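CD160 antigen (Homo sapiens, PDB 6NGG) acts as a GPI-anchored or transmembrane receptor on immune cells, binding MHC class I molecules and TNFRSF14 to deliver stimulatory or inhibitory signals. Local coordinates at residues F31-C36 and C87-Q92; C36-G41 and S82-C87. The protein carries 1 engineered substitution. One frame throughout, in Å; residues are numbered along the deposited sequence.

Interaction 1 of 2, residues F31-C36 and C87-Q92; sequences FVMFLC and CCARSQ. Engineered in segment 31-36: Met33 (natural residue Val).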
ATOM      1  N   PHE A  31      12.721  -5.852  -0.459  1.00 16.97           N
ATOM      2  CA  PHE A  31      11.648  -5.395  -1.375  1.00 18.28           C
ATOM      3  C   PHE A  31      11.204  -3.998  -0.939  1.00 16.46           C
ATOM      4  O   PHE A  31      11.337  -3.637   0.217  1.00 15.85           O
ATOM      5  CB  PHE A  31      10.427  -6.354  -1.469  1.00 16.40           C
ATOM      6  CG  PHE A  31       9.771  -6.651  -0.166  1.00 15.54           C
ATOM      7  CD1 PHE A  31       8.801  -5.763   0.394  1.00 14.23           C
ATOM      8  CD2 PHE A  31      10.097  -7.804   0.522  1.00 16.08           C
ATOM      9  CE1 PHE A  31       8.209  -6.025   1.589  1.00 14.65           C
ATOM     10  CE2 PHE A  31       9.482  -8.063   1.757  1.00 18.31           C
ATOM     11  CZ  PHE A  31       8.519  -7.173   2.286  1.00 17.65           C
ATOM     12  N   VAL A  32      10.700  -3.231  -1.889  1.00 15.88           N
ATOM     13  CA  VAL A  32      10.026  -1.963  -1.641  1.00 13.73           C
ATOM     14  C   VAL A  32       8.542  -2.129  -1.922  1.00 14.25           C
ATOM     15  O   VAL A  32       8.138  -2.789  -2.875  1.00 13.77           O
ATOM     16  CB  VAL A  32      10.648  -0.818  -2.482  1.00 14.94           C
ATOM     17  CG1 VAL A  32      10.552  -1.105  -3.984  1.00 16.22           C
ATOM     18  CG2 VAL A  32      10.039   0.526  -2.161  1.00 14.23           C
ATOM     19  N   MET A  33       7.743  -1.531  -1.042  1.00 13.45           N
ATOM     20  CA  MET A  33       6.291  -1.476  -1.135  1.00 13.01           C
ATOM     21  C   MET A  33       5.920  -0.080  -1.573  1.00 12.43           C
ATOM     22  O   MET A  33       6.557   0.886  -1.203  1.00 12.13           O
ATOM     23  CB  MET A  33       5.636  -1.741   0.227  1.00 12.99           C
ATOM     24  CG  MET A  33       5.912  -3.150   0.832  1.00 13.89           C
ATOM     25  SD  MET A  33       5.237  -3.394   2.578  1.00  9.27           S
ATOM     26  CE  MET A  33       6.328  -2.400   3.563  1.00 13.68           C
ATOM     27  N   PHE A  34       4.848   0.028  -2.332  1.00 13.20           N
ATOM     28  CA  PHE A  34       4.355   1.335  -2.784  1.00 13.77           C
ATOM     29  C   PHE A  34       2.882   1.283  -3.208  1.00 12.81           C
ATOM     30  O   PHE A  34       2.329   0.276  -3.470  1.00 11.44           O
ATOM     31  CB  PHE A  34       5.287   1.899  -3.891  1.00 14.08           C
ATOM     32  CG  PHE A  34       5.589   0.916  -5.049  1.00 13.65           C
ATOM     33  CD1 PHE A  34       6.589  -0.047  -4.938  1.00 14.75           C
ATOM     34  CD2 PHE A  34       4.888   1.003  -6.239  1.00 15.76           C
ATOM     35  CE1 PHE A  34       6.852  -0.920  -5.956  1.00 15.31           C
ATOM     36  CE2 PHE A  34       5.156   0.137  -7.283  1.00 16.47           C
ATOM     37  CZ  PHE A  34       6.119  -0.853  -7.119  1.00 15.68           C
ATOM     38  N   LEU A  35       2.264   2.433  -3.200  1.00 13.51           N
ATOM     39  CA  LEU A  35       0.860   2.553  -3.466  1.00 13.59           C
ATOM     40  C   LEU A  35       0.763   3.553  -4.581  1.00 14.12           C
ATOM     41  O   LEU A  35       1.306   4.663  -4.465  1.00 12.35           O
ATOM     42  CB  LEU A  35       0.171   3.125  -2.192  1.00 12.92           C
ATOM     43  CG  LEU A  35      -1.312   3.564  -2.423  1.00 13.85           C
ATOM     44  CD1 LEU A  35      -2.200   2.334  -2.605  1.00 13.69           C
ATOM     45  CD2 LEU A  35      -1.842   4.372  -1.345  1.00 12.65           C
ATOM     46  N   CYS A  36       0.050   3.168  -5.636  1.00 16.14           N
ATOM     47  CA  CYS A  36      -0.186   4.061  -6.787  1.00 16.66           C
ATOM     48  C   CYS A  36      -1.675   4.377  -6.984  1.00 15.44           C
ATOM     49  O   CYS A  36      -2.547   3.597  -6.558  1.00 15.43           O
ATOM     50  CB  CYS A  36       0.356   3.380  -8.053  1.00 19.82           C
ATOM     51  SG  CYS A  36       2.151   3.199  -8.145  1.00 21.55           S
ATOM     52  N   CYS A  87      -1.892  -1.293  -4.492  1.00 14.35           N
ATOM     53  CA  CYS A  87      -0.689  -1.648  -3.706  1.00 15.47           C
ATOM     54  C   CYS A  87       0.220  -2.523  -4.582  1.00 16.49           C
ATOM     55  O   CYS A  87      -0.244  -3.524  -5.168  1.00 16.66           O
ATOM     56  CB  CYS A  87      -1.080  -2.495  -2.488  1.00 16.45           C
ATOM     57  SG  CYS A  87      -2.091  -1.642  -1.221  1.00 21.43           S
ATOM     58  N   CYS A  88       1.528  -2.220  -4.580  1.00 17.20           N
ATOM     59  CA  CYS A  88       2.508  -3.022  -5.277  1.00 18.77           C
ATOM     60  C   CYS A  88       3.773  -3.235  -4.452  1.00 17.31           C
ATOM     61  O   CYS A  88       4.047  -2.522  -3.484  1.00 16.75           O
ATOM     62  CB  CYS A  88       2.819  -2.319  -6.618  1.00 22.01           C
ATOM     63  SG  CYS A  88       1.361  -2.372  -7.727  1.00 30.42           S
ATOM     64  N   ALA A  89       4.555  -4.228  -4.826  1.00 15.23           N
ATOM     65  CA  ALA A  89       5.890  -4.360  -4.228  1.00 14.24           C
ATOM     66  C   ALA A  89       6.863  -4.957  -5.211  1.00 15.06           C
ATOM     67  O   ALA A  89       6.462  -5.734  -6.105  1.00 14.00           O
ATOM     68  CB  ALA A  89       5.833  -5.132  -2.915  1.00 13.99           C
ATOM     69  N   ARG A  90       8.134  -4.638  -5.022  1.00 17.01           N
ATOM     70  CA  ARG A  90       9.167  -5.009  -5.920  1.00 19.13           C
ATOM     71  C   ARG A  90      10.426  -5.415  -5.207  1.00 18.92           C
ATOM     72  O   ARG A  90      10.919  -4.672  -4.356  1.00 13.30           O
ATOM     73  CB  ARG A  90       9.472  -3.850  -6.896  1.00 21.36           C
ATOM     74  CG  ARG A  90      10.464  -4.334  -7.942  1.00 27.81           C
ATOM     75  CD  ARG A  90      10.926  -3.281  -8.914  1.00 36.00           C
ATOM     76  NE  ARG A  90      11.619  -2.244  -8.158  1.00 43.03           N
ATOM     77  CZ  ARG A  90      11.626  -0.955  -8.481  1.00 42.30           C
ATOM     78  NH1 ARG A  90      10.994  -0.528  -9.592  1.00 40.81           N
ATOM     79  NH2 ARG A  90      12.273  -0.095  -7.687  1.00 38.58           N
ATOM     80  N   SER A  91      10.971  -6.579  -5.530  1.00 20.47           N
ATOM     81  CA  SER A  91      12.278  -6.934  -4.974  1.00 25.28           C
ATOM     82  C   SER A  91      13.418  -6.463  -5.890  1.00 27.23           C
ATOM     83  O   SER A  91      13.431  -6.783  -7.088  1.00 27.61           O
ATOM     84  CB  SER A  91      12.360  -8.432  -4.783  1.00 31.47           C
ATOM     85  OG  SER A  91      12.535  -8.985  -6.065  1.00 39.94           O
ATOM     86  N   GLN A  92      14.384  -5.756  -5.335  1.00 33.91           N
ATOM     87  CA  GLN A  92      15.523  -5.247  -6.121  1.00 41.49           C
ATOM     88  C   GLN A  92      16.249  -6.372  -6.854  1.00 35.44           C
ATOM     89  O   GLN A  92      16.252  -6.438  -8.063  1.00 35.14           O
ATOM     90  CB  GLN A  92      16.490  -4.475  -5.214  1.00 52.07           C
ATOM     91  CG  GLN A  92      17.671  -3.823  -5.939  1.00 61.02           C
ATOM     92  CD  GLN A  92      17.245  -2.795  -6.990  1.00 64.56           C
ATOM     93  OE1 GLN A  92      16.171  -2.179  -6.873  1.00 62.89           O
ATOM     94  NE2 GLN A  92      18.091  -2.598  -8.023  1.00 60.56           N
TER
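Phe34 lays its ring over Cys88, the central side-chain contact between two antiparallel strands of an immunoglobulin V-type domain; in Ig terms 31-36 lies on strand C and 87-92 on strand F. The Cys88 CB is 3.5 Å from Phe34 CE2 and sits over a ring face as a CH-pi contact, while Cys88 SG stands obliquely to the ring in a sulfur-aromatic contact. The ring leans across the neighbouring strand because Phe34 CG lies between its own backbone N and carbonyl carbon (chi1 50°). A flat, wide side chain suits this place: Phe34 CE1 reaches on to Arg90 CB, 4.0 Å away at the ring edge, and Cys36 SG lies at an edge too. On the same side of the sheet Val32 and Arg90 run alongside each other, with Val32 CG1 4.1 Å from Arg90 CB, and a bend at chi3 (62°) sets the Arg90 guanidinium obliquely to the same methyl.

Two pairs of backbone hydrogen bonds set this register. Val32 N to Arg90 O measures 2.9 Å and Arg90 N to Val32 O 2.8 Å, and the Phe34-Cys88 pair repeats the pattern.

The opposite side of the sheet, carrying Phe31, engineered Met33, Leu35, Cys87 and Ala89, packs against the other sheet of the sandwich. The small Ala89 methyl leaves room for its neighbours on this side, with Met33 CG 4.2 Å from Ala89 CB, and Val21 touches Phe31, Met33 and Ala89 alike. Cys87 is joined to Cys19 by the canonical disulfide that pins the two sheets together. Beside it is Leu35, with CG anti to the backbone N (chi1 169°), whose methyl CD1 lies 4.2 Å from Cys87 SG.

Interaction 2 of 2, residues C36-G41 and S82-C87; sequences CKDRSG and SGTYQC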
ATOM      1  N   CYS A  36       0.050   3.168  -5.636  1.00 16.14           N
ATOM      2  CA  CYS A  36      -0.186   4.061  -6.787  1.00 16.66           C
ATOM      3  C   CYS A  36      -1.675   4.377  -6.984  1.00 15.44           C
ATOM      4  O   CYS A  36      -2.547   3.597  -6.558  1.00 15.43           O
ATOM      5  CB  CYS A  36       0.356   3.380  -8.053  1.00 19.82           C
ATOM      6  SG  CYS A  36       2.151   3.199  -8.145  1.00 21.55           S
ATOM      7  N   LYS A  37      -1.933   5.548  -7.577  1.00 14.71           N
ATOM      8  CA  LYS A  37      -3.253   6.060  -7.880  1.00 16.28           C
ATOM      9  C   LYS A  37      -3.381   6.321  -9.366  1.00 16.17           C
ATOM     10  O   LYS A  37      -2.661   7.144  -9.896  1.00 17.81           O
ATOM     11  CB  LYS A  37      -3.533   7.314  -7.104  1.00 16.11           C
ATOM     12  CG  LYS A  37      -4.926   7.863  -7.284  1.00 16.36           C
ATOM     13  CD  LYS A  37      -5.118   9.128  -6.446  1.00 16.24           C
ATOM     14  CE  LYS A  37      -6.518   9.644  -6.670  1.00 17.12           C
ATOM     15  NZ  LYS A  37      -6.723  10.083  -8.071  1.00 16.10           N
ATOM     16  N   ASP A  38      -4.296   5.614 -10.023  1.00 16.60           N
ATOM     17  CA  ASP A  38      -4.728   5.902 -11.431  1.00 17.46           C
ATOM     18  C   ASP A  38      -3.608   5.932 -12.427  1.00 17.45           C
ATOM     19  O   ASP A  38      -3.549   6.824 -13.263  1.00 16.24           O
ATOM     20  CB  ASP A  38      -5.438   7.258 -11.542  1.00 19.24           C
ATOM     21  CG  ASP A  38      -6.754   7.335 -10.801  1.00 19.34           C
ATOM     22  OD1 ASP A  38      -7.580   6.427 -10.873  1.00 18.81           O
ATOM     23  OD2 ASP A  38      -7.006   8.387 -10.217  1.00 20.79           O
ATOM     24  N   ARG A  39      -2.694   4.976 -12.325  1.00 19.91           N
ATOM     25  CA  ARG A  39      -1.632   4.801 -13.296  1.00 20.51           C
ATOM     26  C   ARG A  39      -2.127   3.869 -14.348  1.00 23.02           C
ATOM     27  O   ARG A  39      -3.029   3.026 -14.110  1.00 21.21           O
ATOM     28  CB  ARG A  39      -0.388   4.229 -12.656  1.00 19.98           C
ATOM     29  CG  ARG A  39       0.209   5.037 -11.516  1.00 20.19           C
ATOM     30  CD  ARG A  39       0.318   6.535 -11.742  1.00 19.42           C
ATOM     31  NE  ARG A  39       1.192   6.873 -12.854  1.00 19.84           N
ATOM     32  CZ  ARG A  39       1.532   8.125 -13.157  1.00 20.45           C
ATOM     33  NH1 ARG A  39       1.049   9.121 -12.416  1.00 20.16           N
ATOM     34  NH2 ARG A  39       2.345   8.373 -14.155  1.00 18.81           N
ATOM     35  N   SER A  40      -1.595   3.996 -15.547  1.00 26.91           N
ATOM     36  CA  SER A  40      -1.935   2.995 -16.557  1.00 31.75           C
ATOM     37  C   SER A  40      -0.627   2.370 -16.879  1.00 28.70           C
ATOM     38  O   SER A  40       0.093   2.888 -17.678  1.00 30.64           O
ATOM     39  CB  SER A  40      -2.657   3.566 -17.801  1.00 35.07           C
ATOM     40  OG  SER A  40      -2.109   4.787 -18.096  1.00 35.37           O
ATOM     41  N   GLY A  41      -0.290   1.320 -16.145  1.00 31.06           N
ATOM     42  CA  GLY A  41       0.866   0.466 -16.491  1.00 32.37           C
ATOM     43  C   GLY A  41       2.241   0.971 -16.145  1.00 30.61           C
ATOM     44  O   GLY A  41       3.220   0.301 -16.463  1.00 29.24           O
ATOM     45  N   SER A  82     -10.313  10.937  -5.081  1.00 18.87           N
ATOM     46  CA  SER A  82     -11.175  10.078  -5.858  1.00 17.78           C
ATOM     47  C   SER A  82     -10.335   9.441  -6.918  1.00 16.81           C
ATOM     48  O   SER A  82      -9.677  10.127  -7.631  1.00 16.34           O
ATOM     49  CB  SER A  82     -12.236  10.876  -6.637  1.00 18.77           C
ATOM     50  OG  SER A  82     -13.299  11.152  -5.846  1.00 22.44           O
ATOM     51  N   GLY A  83     -10.429   8.141  -7.042  1.00 15.44           N
ATOM     52  CA  GLY A  83      -9.798   7.370  -8.129  1.00 15.95           C
ATOM     53  C   GLY A  83      -9.536   5.941  -7.732  1.00 15.69           C
ATOM     54  O   GLY A  83     -10.025   5.491  -6.692  1.00 15.01           O
ATOM     55  N   THR A  84      -8.638   5.291  -8.488  1.00 14.27           N
ATOM     56  CA  THR A  84      -8.415   3.877  -8.444  1.00 15.20           C
ATOM     57  C   THR A  84      -6.975   3.692  -7.938  1.00 16.17           C
ATOM     58  O   THR A  84      -6.060   4.408  -8.415  1.00 14.68           O
ATOM     59  CB  THR A  84      -8.626   3.216  -9.834  1.00 17.12           C
ATOM     60  OG1 THR A  84     -10.031   3.198 -10.141  1.00 16.81           O
ATOM     61  CG2 THR A  84      -8.201   1.758  -9.810  1.00 20.07           C
ATOM     62  N   TYR A  85      -6.837   2.871  -6.912  1.00 12.24           N
ATOM     63  CA  TYR A  85      -5.570   2.661  -6.258  1.00 13.42           C
ATOM     64  C   TYR A  85      -5.107   1.200  -6.351  1.00 12.94           C
ATOM     65  O   TYR A  85      -5.889   0.289  -6.495  1.00 14.52           O
ATOM     66  CB  TYR A  85      -5.700   3.015  -4.769  1.00 14.03           C
ATOM     67  CG  TYR A  85      -5.966   4.470  -4.424  1.00 14.79           C
ATOM     68  CD1 TYR A  85      -7.267   5.031  -4.529  1.00 14.33           C
ATOM     69  CD2 TYR A  85      -4.956   5.298  -3.996  1.00 15.02           C
ATOM     70  CE1 TYR A  85      -7.511   6.352  -4.169  1.00 13.90           C
ATOM     71  CE2 TYR A  85      -5.205   6.627  -3.612  1.00 16.41           C
ATOM     72  CZ  TYR A  85      -6.493   7.162  -3.754  1.00 15.56           C
ATOM     73  OH  TYR A  85      -6.769   8.482  -3.404  1.00 15.56           O
ATOM     74  N   GLN A  86      -3.813   1.007  -6.207  1.00 13.62           N
ATOM     75  CA  GLN A  86      -3.216  -0.312  -6.192  1.00 15.55           C
ATOM     76  C   GLN A  86      -1.968  -0.292  -5.353  1.00 14.12           C
ATOM     77  O   GLN A  86      -1.124   0.606  -5.503  1.00 11.94           O
ATOM     78  CB  GLN A  86      -2.885  -0.759  -7.616  1.00 15.75           C
ATOM     79  CG  GLN A  86      -2.494  -2.232  -7.672  1.00 15.76           C
ATOM     80  CD  GLN A  86      -2.143  -2.757  -9.051  1.00 14.95           C
ATOM     81  OE1 GLN A  86      -2.498  -3.916  -9.352  1.00 17.94           O
ATOM     82  NE2 GLN A  86      -1.467  -1.969  -9.883  1.00 12.59           N
ATOM     83  N   CYS A  87      -1.892  -1.293  -4.492  1.00 14.35           N
ATOM     84  CA  CYS A  87      -0.689  -1.648  -3.706  1.00 15.47           C
ATOM     85  C   CYS A  87       0.220  -2.523  -4.582  1.00 16.49           C
ATOM     86  O   CYS A  87      -0.244  -3.524  -5.168  1.00 16.66           O
ATOM     87  CB  CYS A  87      -1.080  -2.495  -2.488  1.00 16.45           C
ATOM     88  SG  CYS A  87      -2.091  -1.642  -1.221  1.00 21.43           S
TER
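The Tyr85 ring carries the Lys37 chain over one face: Lys37 CG is 4.0 Å from the ring centroid, close to the ring normal, and further out Lys37 CD lies 3.5 Å from Tyr85 OH. A long, extended lysine suits this place, since its methylenes cover the ring and only the final bend at chi4 (-65°) turns NZ to polar partners. The second flat group, the Asp38 carboxylate, is gripped through both oxygens. Thr84 N approaches Asp38 OD1 from above the carboxylate plane at 2.8 Å. Lys37 NZ, by contrast, meets Asp38 OD2 nearly along its C-O axis at 2.7 Å in a salt bridge. Lys37 NZ also donates to Ser82 O, 3.0 Å away. Gly83, lacking a side chain, leaves room for the ammonium and carboxylate beside its CA, and its backbone angles suit a glycine.

The antiparallel ladder ends here. Cys36 and Gln86 form a hydrogen-bonded pair, and the Asp38 N to Thr84 O bond of 2.7 Å carries the pairing just past the strand, where Asp38 turns the chain at positive phi (56°). Tyr85 OH bonds His81 O, four residues back, which is the tyrosine corner of Ig-type sandwiches. One carboxylate thus both accepts a backbone N-H, from Thr84, and pairs with the Lys37 ammonium, which probably stabilises its negative charge.

In the fold
Interactions 1 and 2 are successive lengths of one antiparallel pairing between strands 31-37 and 83-91, with centres about 13 Å apart. They share Cys36 and Cys87, and interaction 2 is nested inside the chain loop that interaction 1 closes. Leu35 bridges them: Leu35 CD1 lies 3.5 Å from Gln86 O and 4.2 Å from Tyr85 CB. Interaction 1 is buried, its centre about 8 Å from that of the chain, whereas interaction 2, at about 11 Å, is partly buried and runs out into an exposed loop. Two disulfides mark the junction: Cys87-Cys19 crosses to the other sheet, and Cys36-Cys43 ties the strand end to the loop that follows.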